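Local coordinates for putative Lipoprotein (Shewanella oneidensis, PDB 3U24) that is of unknown function but binds zinc through a histidine- and glutamate-built site, consistent with its kinship to the metallopeptidases, at residues I407-I411 with P412-T416; L418-S421 with N422-P425; S426-K429 with S430-N434. One frame throughout, in Å; residues are numbered along the deposited sequence. Where two conformers were deposited one is given.

Contact 1 (I407-I411 with P412-T416); sequences IHEAI and PGHYT. With ZN (zinc ion), chain F.
H408 swings its imidazole away from its own amide nitrogen (chi1 177°), whereas H414 sets CG opposite the carbonyl carbon (chi1 -72°), and from positions six residues apart the two imidazoles point the same way and converge on one zinc ion. The sequence HEAIPGH resembles the HExxH motif of the zincin peptidases, in whose clan the family is placed, but has four residues rather than two between the glutamate and the second histidine. A cis peptide before P412 carries the chain round from helix 401-409 to helix 414-423. The metal is bound by H408 NE2 at 1.9 Å and by H414 NE2 at 2.1 Å, with the ring planes at 88°; E439 and a water complete the site. E446 accepts from ND1 of H408 and so fixes the rotation of that ring as a second-shell partner. E409, bent back at its second torsion, sends OE2 to accept a 2.6 Å hydrogen bond from the zinc-bound water, while its OE1 lies at the edge of the H414 ring, 3.6 Å from CD2. Around the turn, H414 N donates to H408 O (2.9 Å), and G413 is the N-cap residue of the second helix, where a CB would run into the carbonyls of I407 and H408. A valine in place of T416 would probably cost A410 O its bond from the hydroxyl, leaving the weak bond from T416 N to hold that carbonyl to the second helix. As deposited, T416 OG1 donates to A410 O at 3.3 Å, in the carbonyl plane and on a lone pair.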
loop_
_atom_site.group_PDB
_atom_site.type_symbol
_atom_site.label_atom_id
_atom_site.label_comp_id
_atom_site.label_asym_id
_atom_site.label_seq_id
_atom_site.Cartn_x
_atom_site.Cartn_y
_atom_site.Cartn_z
ATOM N N ILE A 407 -12.785 8.408 -9.909
ATOM C CA ILE A 407 -11.697 9.231 -10.377
ATOM C C ILE A 407 -10.373 8.671 -9.864
ATOM O O ILE A 407 -9.433 8.471 -10.661
ATOM C CB ILE A 407 -11.897 10.699 -9.967
ATOM C CG1 ILE A 407 -13.087 11.298 -10.768
ATOM C CG2 ILE A 407 -10.612 11.496 -10.132
ATOM C CD1 ILE A 407 -13.504 12.704 -10.350
ATOM N N HIS A 408 -10.310 8.417 -8.556
ATOM C CA HIS A 408 -9.106 7.954 -7.881
ATOM C C HIS A 408 -8.671 6.634 -8.457
ATOM O O HIS A 408 -7.503 6.427 -8.749
ATOM C CB HIS A 408 -9.348 7.812 -6.363
ATOM C CG HIS A 408 -8.177 7.256 -5.564
ATOM N ND1 HIS A 408 -7.455 8.009 -4.728
ATOM C CD2 HIS A 408 -7.614 5.966 -5.500
ATOM C CE1 HIS A 408 -6.449 7.237 -4.148
ATOM N NE2 HIS A 408 -6.548 6.005 -4.611
ATOM N N GLU A 409 -9.605 5.716 -8.592
ATOM C CA GLU A 409 -9.269 4.333 -8.951
ATOM C C GLU A 409 -9.130 4.090 -10.435
ATOM O O GLU A 409 -8.324 3.289 -10.858
ATOM C CB GLU A 409 -10.341 3.362 -8.400
ATOM C CG GLU A 409 -10.330 3.260 -6.896
ATOM C CD GLU A 409 -9.064 2.628 -6.385
ATOM O OE1 GLU A 409 -8.440 1.890 -7.178
ATOM O OE2 GLU A 409 -8.691 2.854 -5.210
ATOM N N ALA A 410 -9.882 4.817 -11.243
ATOM C CA ALA A 410 -10.005 4.492 -12.651
ATOM C C ALA A 410 -9.537 5.636 -13.554
ATOM O O ALA A 410 -8.475 5.557 -14.164
ATOM C CB ALA A 410 -11.447 4.079 -12.979
ATOM N N ILE A 411 -10.312 6.700 -13.666
ATOM C CA ILE A 411 -10.008 7.683 -14.684
ATOM C C ILE A 411 -10.097 9.092 -14.159
ATOM O O ILE A 411 -11.139 9.485 -13.697
ATOM C CB ILE A 411 -10.939 7.454 -15.901
ATOM C CG1 ILE A 411 -10.232 6.434 -16.818
ATOM C CG2 ILE A 411 -11.234 8.776 -16.615
ATOM C CD1 ILE A 411 -11.121 5.455 -17.524
ATOM N N PRO A 412 -8.987 9.856 -14.192
ATOM C CA PRO A 412 -7.671 9.576 -14.684
ATOM C C PRO A 412 -6.672 9.161 -13.586
ATOM O O PRO A 412 -5.465 9.433 -13.712
ATOM C CB PRO A 412 -7.271 10.907 -15.272
ATOM C CG PRO A 412 -7.815 11.885 -14.308
ATOM C CD PRO A 412 -9.131 11.285 -13.866
ATOM N N GLY A 413 -7.163 8.474 -12.552
ATOM C CA GLY A 413 -6.300 7.985 -11.465
ATOM C C GLY A 413 -5.519 6.691 -11.733
ATOM O O GLY A 413 -4.773 6.565 -12.754
ATOM N N HIS A 414 -5.690 5.698 -10.848
ATOM C CA HIS A 414 -4.808 4.515 -10.919
ATOM C C HIS A 414 -4.756 3.838 -12.234
ATOM O O HIS A 414 -3.673 3.493 -12.677
ATOM C CB HIS A 414 -5.142 3.481 -9.869
ATOM C CG HIS A 414 -4.755 3.884 -8.500
ATOM N ND1 HIS A 414 -3.578 4.490 -8.231
ATOM C CD2 HIS A 414 -5.415 3.758 -7.301
ATOM C CE1 HIS A 414 -3.522 4.747 -6.922
ATOM N NE2 HIS A 414 -4.623 4.244 -6.356
ATOM N N TYR A 415 -5.885 3.607 -12.889
ATOM C CA TYR A 415 -5.843 2.802 -14.128
ATOM C C TYR A 415 -5.097 3.569 -15.218
ATOM O O TYR A 415 -4.234 2.995 -15.915
ATOM C CB TYR A 415 -7.234 2.373 -14.609
ATOM C CG TYR A 415 -7.251 1.695 -15.967
ATOM C CD1 TYR A 415 -6.741 0.442 -16.129
ATOM C CD2 TYR A 415 -7.778 2.334 -17.103
ATOM C CE1 TYR A 415 -6.732 -0.178 -17.355
ATOM C CE2 TYR A 415 -7.786 1.710 -18.332
ATOM C CZ TYR A 415 -7.247 0.442 -18.449
ATOM O OH TYR A 415 -7.239 -0.259 -19.675
ATOM N N THR A 416 -5.393 4.858 -15.337
ATOM C CA THR A 416 -4.729 5.685 -16.305
ATOM C C THR A 416 -3.234 5.741 -16.092
ATOM O O THR A 416 -2.464 5.601 -17.049
ATOM C CB THR A 416 -5.300 7.087 -16.299
ATOM O OG1 THR A 416 -6.708 6.966 -16.514
ATOM C CG2 THR A 416 -4.710 7.945 -17.412
HETATM ZN ZN ZN F . -5.243 4.674 -4.351
HETATM O O HOH W 1 -6.473 3.021 -3.782
#

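Contact 2 (L418-S421 with N422-P425)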
loop_
_atom_site.group_PDB
_atom_site.type_symbol
_atom_site.label_atom_id
_atom_site.label_comp_id
_atom_site.label_asym_id
_atom_site.label_seq_id
_atom_site.Cartn_x
_atom_site.Cartn_y
_atom_site.Cartn_z
ATOM N N LEU A 418 -1.437 3.522 -14.606
ATOM C CA LEU A 418 -0.871 2.202 -14.931
ATOM C C LEU A 418 -0.672 2.044 -16.441
ATOM O O LEU A 418 0.343 1.552 -16.871
ATOM C CB LEU A 418 -1.778 1.066 -14.426
ATOM C CG LEU A 418 -1.528 -0.390 -14.888
ATOM C CD1 LEU A 418 -0.230 -0.949 -14.297
ATOM C CD2 LEU A 418 -2.706 -1.272 -14.466
ATOM N N VAL A 419 -1.658 2.420 -17.238
ATOM C CA VAL A 419 -1.501 2.389 -18.690
ATOM C C VAL A 419 -0.292 3.231 -19.124
ATOM O O VAL A 419 0.548 2.767 -19.902
ATOM C CB VAL A 419 -2.764 2.856 -19.433
ATOM C CG1 VAL A 419 -2.478 2.974 -20.945
ATOM C CG2 VAL A 419 -3.908 1.894 -19.161
ATOM N N TYR A 420 -0.170 4.451 -18.605
ATOM C CA TYR A 420 0.965 5.270 -18.971
ATOM C C TYR A 420 2.275 4.595 -18.571
ATOM O O TYR A 420 3.192 4.551 -19.382
ATOM C CB TYR A 420 0.856 6.706 -18.464
ATOM C CG TYR A 420 0.084 7.618 -19.431
ATOM C CD1 TYR A 420 -1.271 7.618 -19.459
ATOM C CD2 TYR A 420 0.742 8.446 -20.312
ATOM C CE1 TYR A 420 -1.970 8.423 -20.330
ATOM C CE2 TYR A 420 0.061 9.248 -21.227
ATOM C CZ TYR A 420 -1.300 9.239 -21.225
ATOM O OH TYR A 420 -2.033 10.050 -22.052
ATOM N N SER A 421 2.325 3.982 -17.386
ATOM C CA SER A 421 3.548 3.287 -16.953
ATOM C C SER A 421 3.855 2.035 -17.770
ATOM O O SER A 421 4.968 1.568 -17.746
ATOM C CB SER A 421 3.465 2.844 -15.487
ATOM O OG SER A 421 2.518 1.808 -15.400
ATOM N N ASN A 422 2.867 1.467 -18.448
ATOM C CA ASN A 422 3.156 0.394 -19.370
ATOM C C ASN A 422 3.812 0.904 -20.706
ATOM O O ASN A 422 4.324 0.084 -21.416
ATOM C CB ASN A 422 1.908 -0.494 -19.617
ATOM C CG ASN A 422 1.531 -1.358 -18.417
ATOM O OD1 ASN A 422 0.354 -1.713 -18.240
ATOM N ND2 ASN A 422 2.509 -1.722 -17.603
ATOM N N GLU A 423 3.826 2.221 -20.995
ATOM C CA GLU A 423 4.493 2.812 -22.191
ATOM C C GLU A 423 6.014 2.475 -22.089
ATOM O O GLU A 423 6.576 1.893 -23.031
ATOM C CB GLU A 423 4.204 4.384 -22.488
ATOM C CG GLU A 423 2.786 4.867 -23.065
ATOM C CD GLU A 423 2.642 6.295 -23.830
ATOM O OE1 GLU A 423 3.562 7.177 -23.974
ATOM O OE2 GLU A 423 1.533 6.580 -24.409
ATOM N N SER A 424 6.666 2.755 -20.957
ATOM C CA SER A 424 8.128 2.520 -20.824
ATOM C C SER A 424 8.559 1.684 -19.605
ATOM O O SER A 424 9.256 2.150 -18.729
ATOM C CB SER A 424 8.859 3.869 -20.826
ATOM O OG SER A 424 8.843 4.427 -22.140
ATOM N N PRO A 425 8.172 0.414 -19.571
ATOM C CA PRO A 425 8.355 -0.334 -18.324
ATOM C C PRO A 425 9.795 -0.809 -18.037
ATOM O O PRO A 425 10.631 -0.877 -18.910
ATOM C CB PRO A 425 7.449 -1.557 -18.544
ATOM C CG PRO A 425 7.560 -1.800 -20.024
ATOM C CD PRO A 425 7.724 -0.448 -20.681
#
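L418 to S421 meet N422 to P425 in a local, solvent-facing contact along the closing turns of helix 414-423, the helix that starts at the zinc ligand H414. It illustrates how a helix is finished largely by backbone bonds and one short side chain. L418 O is gripped twice: N422 N donates to it at 3.0 Å, and S421 OG donates at 2.6 Å, both from the same face of the carbonyl plane. The serine reaches back because its OG sits between the backbone N and the carbonyl carbon (chi1 70°), folded over the preceding turn. N422 N also makes a weak bond to V419 O. Further on, the spacing tightens: E423 N bonds to Y420 O, three residues back, at 2.9 Å, arriving from above the carbonyl plane, 55° out of it, while its bond to V419 O is weak at 3.5 Å. Side chains add little to this turn. The N422 side chain crosses that of L418 obliquely, with OD1 4.1 Å from CD1, and the carboxylate of E423 approaches the Y420 ring at a slant, with OE2 4.4 Å from CE2. Y420 is buried, and its OH is hydrogen-bonded to T341 O, whereas N422 and E423 remain exposed. S424 O accepts from N89 of helix 88-111 and probably also from K429 NZ, which holds the chain as it leaves the helix. The shift from backbone bonds four residues back to bonds three back, just ahead of a proline-bearing loop, is typical of a helix C-terminus.

Contact 3 (S426-K429 with S430-N434)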
loop_
_atom_site.group_PDB
_atom_site.type_symbol
_atom_site.label_atom_id
_atom_site.label_comp_id
_atom_site.label_asym_id
_atom_site.label_seq_id
_atom_site.Cartn_x
_atom_site.Cartn_y
_atom_site.Cartn_z
ATOM N N SER A 426 10.082 -1.112 -16.791
ATOM C CA SER A 426 11.288 -1.835 -16.462
ATOM C C SER A 426 10.991 -2.783 -15.332
ATOM O O SER A 426 10.117 -2.517 -14.495
ATOM C CB SER A 426 12.421 -0.892 -16.066
ATOM O OG SER A 426 12.301 -0.517 -14.719
ATOM N N LEU A 427 11.724 -3.887 -15.303
ATOM C CA LEU A 427 11.569 -4.868 -14.240
ATOM C C LEU A 427 11.793 -4.219 -12.877
ATOM O O LEU A 427 10.986 -4.368 -11.997
ATOM C CB LEU A 427 12.510 -6.061 -14.477
ATOM C CG LEU A 427 12.218 -7.384 -13.727
ATOM C CD1 LEU A 427 10.745 -7.798 -13.768
ATOM C CD2 LEU A 427 13.091 -8.513 -14.291
ATOM N N VAL A 428 12.857 -3.432 -12.723
ATOM C CA VAL A 428 13.121 -2.729 -11.469
ATOM C C VAL A 428 11.973 -1.826 -10.980
ATOM O O VAL A 428 11.623 -1.873 -9.814
ATOM C CB VAL A 428 14.455 -1.964 -11.538
ATOM C CG1 VAL A 428 14.661 -1.088 -10.306
ATOM C CG2 VAL A 428 15.593 -2.975 -11.684
ATOM N N LYS A 429 11.390 -1.021 -11.861
ATOM C CA LYS A 429 10.260 -0.181 -11.481
ATOM C C LYS A 429 9.050 -1.003 -11.146
ATOM O O LYS A 429 8.300 -0.631 -10.255
ATOM C CB LYS A 429 9.862 0.806 -12.578
ATOM C CG LYS A 429 10.917 1.833 -12.919
ATOM C CD LYS A 429 10.320 2.994 -13.717
ATOM C CE LYS A 429 9.830 2.568 -15.087
ATOM N NZ LYS A 429 10.021 3.690 -16.032
ATOM N N SER A 430 8.829 -2.100 -11.861
ATOM C CA SER A 430 7.675 -2.943 -11.583
ATOM C C SER A 430 7.807 -3.574 -10.198
ATOM O O SER A 430 6.867 -3.586 -9.464
ATOM C CB SER A 430 7.492 -4.014 -12.660
ATOM O OG SER A 430 7.153 -3.404 -13.889
ATOM N N LEU A 431 9.006 -4.011 -9.820
ATOM C CA LEU A 431 9.228 -4.620 -8.514
ATOM C C LEU A 431 9.362 -3.626 -7.378
ATOM O O LEU A 431 8.903 -3.887 -6.272
ATOM C CB LEU A 431 10.483 -5.485 -8.561
ATOM C CG LEU A 431 10.488 -6.657 -9.543
ATOM C CD1 LEU A 431 11.885 -7.296 -9.650
ATOM C CD2 LEU A 431 9.453 -7.693 -9.148
ATOM N N PHE A 432 10.011 -2.492 -7.606
ATOM C CA PHE A 432 10.406 -1.637 -6.488
ATOM C C PHE A 432 10.001 -0.218 -6.657
ATOM O O PHE A 432 10.668 0.663 -6.142
ATOM C CB PHE A 432 11.912 -1.655 -6.286
ATOM C CG PHE A 432 12.464 -3.014 -6.195
ATOM C CD1 PHE A 432 12.063 -3.847 -5.190
ATOM C CD2 PHE A 432 13.355 -3.464 -7.111
ATOM C CE1 PHE A 432 12.547 -5.131 -5.109
ATOM C CE2 PHE A 432 13.860 -4.744 -7.043
ATOM C CZ PHE A 432 13.431 -5.593 -6.058
ATOM N N GLY A 433 8.870 -0.006 -7.309
ATOM C CA GLY A 433 8.388 1.339 -7.607
ATOM C C GLY A 433 7.840 2.046 -6.390
ATOM O O GLY A 433 7.643 1.440 -5.373
ATOM N N ASN A 434 7.572 3.333 -6.522
ATOM C CA ASN A 434 7.282 4.187 -5.365
ATOM C C ASN A 434 5.809 4.306 -5.134
ATOM O O ASN A 434 5.104 4.837 -5.952
ATOM C CB ASN A 434 7.922 5.563 -5.620
ATOM C CG ASN A 434 7.797 6.501 -4.469
ATOM O OD1 ASN A 434 6.940 7.383 -4.475
ATOM N ND2 ASN A 434 8.658 6.346 -3.484
HETATM O O HOH W 2 7.343 -0.420 -14.838
#
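L427 and L431 cross with the branch point of one against a methyl of the other, L427 CG lying 4.1 Å from L431 CD1. Their first torsions differ: L427 has CG anti to the backbone N, while L431 has CG anti to the carbonyl carbon (chi1 -61°), which lays it over the backbone of the earlier turn, 3.4 Å from L427 O. That same carbonyl receives L431 N at 3.0 Å, nearly along the C=O axis. One residue later the pattern recurs, with V428 CG1 4.2 Å from CD2 of F432 and V428 O accepting from F432 N at 2.8 Å. The ring of F432 is folded back so that CB of L431 stands 3.6 Å above its plane, over the centre; I33 and L36 of helix 25-39 and L100 of helix 88-111 also touch this phenylalanine. L427-L431 and V428-F432 are the i to i+4 pairs of a short α-helix, 427-432, opened by a serine N-cap. S426 is that cap: its OG accepts from K429 N at 3.0 Å in a nearly straight bond (168°) and is itself hydrogen-bonded to D93. S430, on the exposed side, keeps OG near the backbone of the first turn and shares a hydrogen bond with a water at 3.1 Å, which accepts weakly from S426 N. K429, deposited in two conformers, bends at chi3 and chi4 in the given one, where NZ reaches Y558 O and S424 O, bonds that are doubtful for the other copy. N434 caps the next helix, its OD1 accepting from M437 N while its ND2 donates to I254 O.

From the N terminus the three contacts run in series, none nested in or crossing another. Contact 1 closes the turn between helix 401-409 and helix 414-423 at the zinc site. The second of these helices then carries the chain to contact 2, which sits at its far end, the two centres 14 Å apart. Contact 3 follows at once, forming helix 427-432 and handing the chain over to helix 435-451, which returns to the metal with E439. Only contacts 2 and 3 touch, through a probable hydrogen bond from K429 NZ, in helix 427-432, back to S424 O in the loop before it. Contacts 1 and 3 stay about 9 Å apart at their nearest atoms.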